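Local coordinates for protein dTDP-4-dehydrorhamnose 3,5-epimerase (Sulfolobus tokodaii, PDB 2B9U) that probably catalyses the epimerization at C3' and C5' of dTDP-4-dehydro-6-deoxyglucose, a step in the biosynthesis of dTDP-L-rhamnose, at residues V85-S90 and G115-F120; L81-D86 and I150-K155. One frame throughout, in Å; residues are numbered along the deposited sequence.

Interaction 1. Residues V85-S90 and G115-F120; sequences VDVRKS and GFAHGF
Val85 and Ala117 form an antiparallel hydrogen-bonded pair: Val85 N gives to Ala117 O at 2.9 Å, and Val85 O takes Ala117 N at 2.8 Å. The same Val85 O receives a CA-H...O contact from Phe116. Asp86 and Phe116 follow as a non-hydrogen-bonded pair, Asp86 CB lying 3.9 Å from Phe116 CE2. Arg88 grips the Asp86 carboxylate side-on in a salt bridge, NE to OD1 at 2.9 Å and nearly straight (172°), NH2 to OD2 at 3.0 Å. OD1 also accepts Arg88 N, closing an Asx turn; NE and N come from opposite faces of the carboxylate plane, and Ser91 and Thr93 hydroxyls are hydrogen-bonded to OD2. Strands 79-86 and 116-122 are neighbours in the five-stranded antiparallel sheet of the cupin-type flattened jelly roll, and here the pairing runs out. Val87 N still reaches Gly115 O at 3.1 Å, while Val87 CG1 meets Ala117 CB. The Arg88 chain, bent at its third torsion (chi3 -68°), runs past Gly115, with CG 3.4 Å from Gly115 O, and sets one guanidinium face near Phe116 CE1, planes 46° apart. A methionine at Arg88 would probably leave the Asp86 carboxylate without its charged mate, though still held by Ser91, Thr93 and the backbone N, and Phe116 without its guanidinium neighbour. At Gly115, of positive phi, a CB would run into Arg88 CD and the preceding carbonyl oxygen.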
# COMPACT_ATOMS: atom_id res chain seq x y z
N VAL A 85 -5.66 15.96 14.02
CA VAL A 85 -6.11 17.14 14.75
C VAL A 85 -7.29 17.79 14.03
O VAL A 85 -7.17 18.12 12.84
CB VAL A 85 -4.97 18.19 14.92
CG1 VAL A 85 -5.46 19.41 15.69
CG2 VAL A 85 -3.75 17.57 15.62
N ASP A 86 -8.43 17.95 14.72
CA ASP A 86 -9.59 18.63 14.13
C ASP A 86 -9.25 20.07 13.88
O ASP A 86 -9.03 20.83 14.83
CB ASP A 86 -10.82 18.54 15.03
CG ASP A 86 -12.12 18.96 14.32
OD1 ASP A 86 -12.08 19.58 13.24
OD2 ASP A 86 -13.20 18.64 14.85
N VAL A 87 -9.19 20.45 12.60
CA VAL A 87 -8.89 21.83 12.21
C VAL A 87 -10.07 22.48 11.46
O VAL A 87 -9.88 23.41 10.66
CB VAL A 87 -7.56 21.96 11.39
CG1 VAL A 87 -6.36 21.48 12.21
CG2 VAL A 87 -7.65 21.23 10.03
N ARG A 88 -11.27 21.97 11.72
CA ARG A 88 -12.51 22.61 11.24
C ARG A 88 -12.99 23.60 12.29
O ARG A 88 -13.42 23.22 13.38
CB ARG A 88 -13.60 21.55 10.99
CG ARG A 88 -13.20 20.45 10.02
CD ARG A 88 -14.14 19.27 10.10
NE ARG A 88 -14.02 18.54 11.36
CZ ARG A 88 -14.65 17.41 11.64
NH1 ARG A 88 -15.46 16.86 10.74
NH2 ARG A 88 -14.47 16.81 12.81
N LYS A 89 -12.91 24.89 11.97
CA LYS A 89 -13.26 25.96 12.91
C LYS A 89 -14.59 25.79 13.65
O LYS A 89 -14.66 26.01 14.86
CB LYS A 89 -13.21 27.32 12.21
CG LYS A 89 -11.89 28.06 12.39
CD LYS A 89 -11.91 29.43 11.69
CE LYS A 89 -12.75 30.46 12.47
NZ LYS A 89 -12.24 30.69 13.86
N SER A 90 -15.64 25.40 12.92
CA SER A 90 -17.00 25.36 13.47
C SER A 90 -17.34 24.00 14.06
O SER A 90 -18.50 23.72 14.39
CB SER A 90 -18.04 25.75 12.41
OG SER A 90 -18.30 24.66 11.52
N GLY A 115 -10.79 17.43 6.89
CA GLY A 115 -11.01 18.35 8.00
C GLY A 115 -10.05 18.17 9.17
O GLY A 115 -10.17 18.89 10.16
N PHE A 116 -9.11 17.22 9.05
CA PHE A 116 -8.08 16.99 10.07
C PHE A 116 -6.68 17.24 9.54
O PHE A 116 -6.42 17.03 8.37
CB PHE A 116 -8.12 15.54 10.58
CG PHE A 116 -9.30 15.23 11.45
CD1 PHE A 116 -10.54 14.95 10.89
CD2 PHE A 116 -9.17 15.21 12.84
CE1 PHE A 116 -11.64 14.68 11.70
CE2 PHE A 116 -10.26 14.93 13.66
CZ PHE A 116 -11.49 14.66 13.09
N ALA A 117 -5.78 17.66 10.43
CA ALA A 117 -4.36 17.71 10.12
C ALA A 117 -3.66 16.46 10.65
O ALA A 117 -3.81 16.12 11.82
CB ALA A 117 -3.73 18.96 10.74
N HIS A 118 -2.88 15.79 9.80
CA HIS A 118 -2.23 14.53 10.17
C HIS A 118 -0.71 14.65 10.39
O HIS A 118 -0.00 15.27 9.61
CB HIS A 118 -2.55 13.43 9.13
CG HIS A 118 -1.64 12.23 9.21
ND1 HIS A 118 -0.77 11.89 8.20
CD2 HIS A 118 -1.44 11.33 10.20
CE1 HIS A 118 -0.08 10.82 8.56
NE2 HIS A 118 -0.47 10.46 9.76
N GLY A 119 -0.21 14.03 11.43
CA GLY A 119 1.23 13.93 11.60
C GLY A 119 1.58 12.69 12.39
O GLY A 119 0.69 12.01 12.90
N PHE A 120 2.87 12.40 12.46
CA PHE A 120 3.36 11.32 13.31
C PHE A 120 4.81 11.56 13.69
O PHE A 120 5.52 12.29 13.00
CB PHE A 120 3.21 9.94 12.64
CG PHE A 120 4.03 9.77 11.37
CD1 PHE A 120 5.35 9.31 11.43
CD2 PHE A 120 3.47 10.05 10.13
CE1 PHE A 120 6.08 9.13 10.27
CE2 PHE A 120 4.22 9.88 8.96
CZ PHE A 120 5.51 9.42 9.03

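Interaction 2. Residues L81-D86 and I150-K155; sequences LDVAVD and IDWPIK
Val83 points its CB at the 150-155 loop and divides its two methyls between Ile150 and Trp152. CB itself lies 4.1 Å from Trp152 CH2. With CG1 anti to the backbone N (chi1 -177°), that methyl faces Ile150, reaching CD1 at 3.7 Å and CG1 a little farther off; the two side chains lie alongside, pointing opposite ways. The other methyl, CG2, comes to 3.5 Å from Trp152 CH2 and almost as near to CZ3, so it touches the far end of the six-membered ring at a slant. Ile150 CD1 also makes a looser contact with Val85 CG2, one step farther along the same face of the strand. The arrangement is a loop packed over a sheet face: strand 79-86, second in the five-stranded sheet of the flattened jelly roll, offers Leu81, Val83 and Val85 to a segment that runs nearly opposite to it between strand 142-144 and helix 161-164. No strand pairing joins the two, whose nearest CA atoms, those of Leu81 and Trp152, are 8.1 Å apart. The indole lies with Ile150 CG2 over the centre of one face, 3.5 Å above its plane, so Ile150 backs the ring within the loop as well as meeting the strand. Leu81 O approaches the ring edge near its plane, 3.6 Å from Trp152 CZ3. At the other end of the indole, NE1 is hydrogen-bonded to the backbone oxygen of Tyr147, which fixes the ring from within its own loop. Leu81 CD2 reaches Pro153 CD at 3.8 Å and lies a little farther from Trp152 CE3. Pro153, exposed, also touches Gln121 on the neighbouring strand 116-122 and Leu123 just after it.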
# COMPACT_ATOMS: atom_id res chain seq x y z
N LEU A 81 3.85 7.10 16.36
CA LEU A 81 2.75 7.69 17.11
C LEU A 81 2.05 8.59 16.13
O LEU A 81 2.57 9.62 15.75
CB LEU A 81 3.24 8.50 18.32
CG LEU A 81 2.13 9.22 19.13
CD1 LEU A 81 1.13 8.22 19.72
CD2 LEU A 81 2.74 10.11 20.22
N ASP A 82 0.87 8.17 15.71
CA ASP A 82 0.11 8.86 14.69
C ASP A 82 -0.94 9.78 15.31
O ASP A 82 -1.59 9.41 16.29
CB ASP A 82 -0.57 7.84 13.81
CG ASP A 82 -0.93 8.40 12.48
OD1 ASP A 82 -0.01 8.87 11.80
OD2 ASP A 82 -2.13 8.41 12.15
N VAL A 83 -1.09 10.98 14.75
CA VAL A 83 -1.98 11.99 15.33
C VAL A 83 -2.86 12.61 14.24
O VAL A 83 -2.41 12.83 13.11
CB VAL A 83 -1.18 13.11 16.04
CG1 VAL A 83 -2.11 14.11 16.69
CG2 VAL A 83 -0.22 12.53 17.08
N ALA A 84 -4.13 12.87 14.59
CA ALA A 84 -5.07 13.61 13.74
C ALA A 84 -5.67 14.74 14.56
O ALA A 84 -6.16 14.49 15.65
CB ALA A 84 -6.17 12.70 13.28
N VAL A 85 -5.66 15.96 14.02
CA VAL A 85 -6.11 17.14 14.75
C VAL A 85 -7.29 17.79 14.03
O VAL A 85 -7.17 18.12 12.84
CB VAL A 85 -4.97 18.19 14.92
CG1 VAL A 85 -5.46 19.41 15.69
CG2 VAL A 85 -3.75 17.57 15.62
N ASP A 86 -8.43 17.95 14.72
CA ASP A 86 -9.59 18.63 14.13
C ASP A 86 -9.25 20.07 13.88
O ASP A 86 -9.03 20.83 14.83
CB ASP A 86 -10.82 18.54 15.03
CG ASP A 86 -12.12 18.96 14.32
OD1 ASP A 86 -12.08 19.58 13.24
OD2 ASP A 86 -13.20 18.64 14.85
N ILE A 150 1.66 19.32 19.57
CA ILE A 150 1.61 18.00 20.15
C ILE A 150 2.85 17.78 20.99
O ILE A 150 3.93 18.27 20.66
CB ILE A 150 1.53 16.91 19.02
CG1 ILE A 150 0.22 17.07 18.20
CG2 ILE A 150 1.69 15.50 19.57
CD1 ILE A 150 -1.08 16.81 18.99
N ASP A 151 2.69 17.02 22.07
CA ASP A 151 3.80 16.62 22.91
C ASP A 151 4.25 15.24 22.43
O ASP A 151 3.57 14.24 22.62
CB ASP A 151 3.34 16.62 24.38
CG ASP A 151 4.46 16.33 25.37
OD1 ASP A 151 5.64 16.47 25.03
OD2 ASP A 151 4.14 15.95 26.51
N TRP A 152 5.40 15.21 21.74
CA TRP A 152 5.95 14.01 21.13
C TRP A 152 6.92 13.34 22.10
O TRP A 152 7.60 14.04 22.85
CB TRP A 152 6.71 14.39 19.85
CG TRP A 152 5.84 15.07 18.79
CD1 TRP A 152 5.84 16.40 18.45
CD2 TRP A 152 4.84 14.46 17.97
NE1 TRP A 152 4.91 16.64 17.48
CE2 TRP A 152 4.29 15.47 17.15
CE3 TRP A 152 4.37 13.14 17.84
CZ2 TRP A 152 3.29 15.21 16.21
CZ3 TRP A 152 3.37 12.89 16.90
CH2 TRP A 152 2.84 13.92 16.10
N PRO A 153 6.98 11.99 22.10
CA PRO A 153 7.82 11.29 23.10
C PRO A 153 9.34 11.32 22.88
O PRO A 153 10.10 11.27 23.85
CB PRO A 153 7.28 9.85 23.08
CG PRO A 153 6.68 9.69 21.72
CD PRO A 153 6.26 11.05 21.22
N ILE A 154 9.78 11.40 21.63
CA ILE A 154 11.22 11.39 21.34
C ILE A 154 11.75 12.81 21.24
O ILE A 154 11.18 13.66 20.54
CB ILE A 154 11.57 10.53 20.10
CG1 ILE A 154 11.22 9.06 20.38
CG2 ILE A 154 13.06 10.66 19.72
CD1 ILE A 154 11.15 8.20 19.14
N LYS A 155 12.85 13.04 21.96
CA LYS A 155 13.47 14.33 22.17
C LYS A 155 14.30 14.75 20.96
O LYS A 155 14.32 15.93 20.58
CB LYS A 155 14.37 14.23 23.42
CG LYS A 155 14.88 15.53 24.01
CD LYS A 155 15.45 15.24 25.42
CE LYS A 155 14.30 15.02 26.45
NZ LYS A 155 14.48 13.79 27.32

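From the N terminus, both contacts start on strand 79-86 and share Val85 and Asp86. Interaction 1 closes the shorter loop, in which the chain leaves through the turn after Asp86, passes along strands 97-103 and 109-112, and returns as strand 116-122. Interaction 2 closes a longer loop that also takes in strands 126-133 and 142-144 before 150-155 comes back over strand 79-86. The shorter excursion lies wholly within the longer one, and both pass through the seven-stranded sheet before returning to the five-stranded one. Interaction 1 joins sheet neighbours; interaction 2 lays 150-155 on the face carrying Leu81, Val83 and Val85. They touch where Gly119 O meets Val83 N and His118 NE2 meets Asp82 OD1, both probable hydrogen bonds.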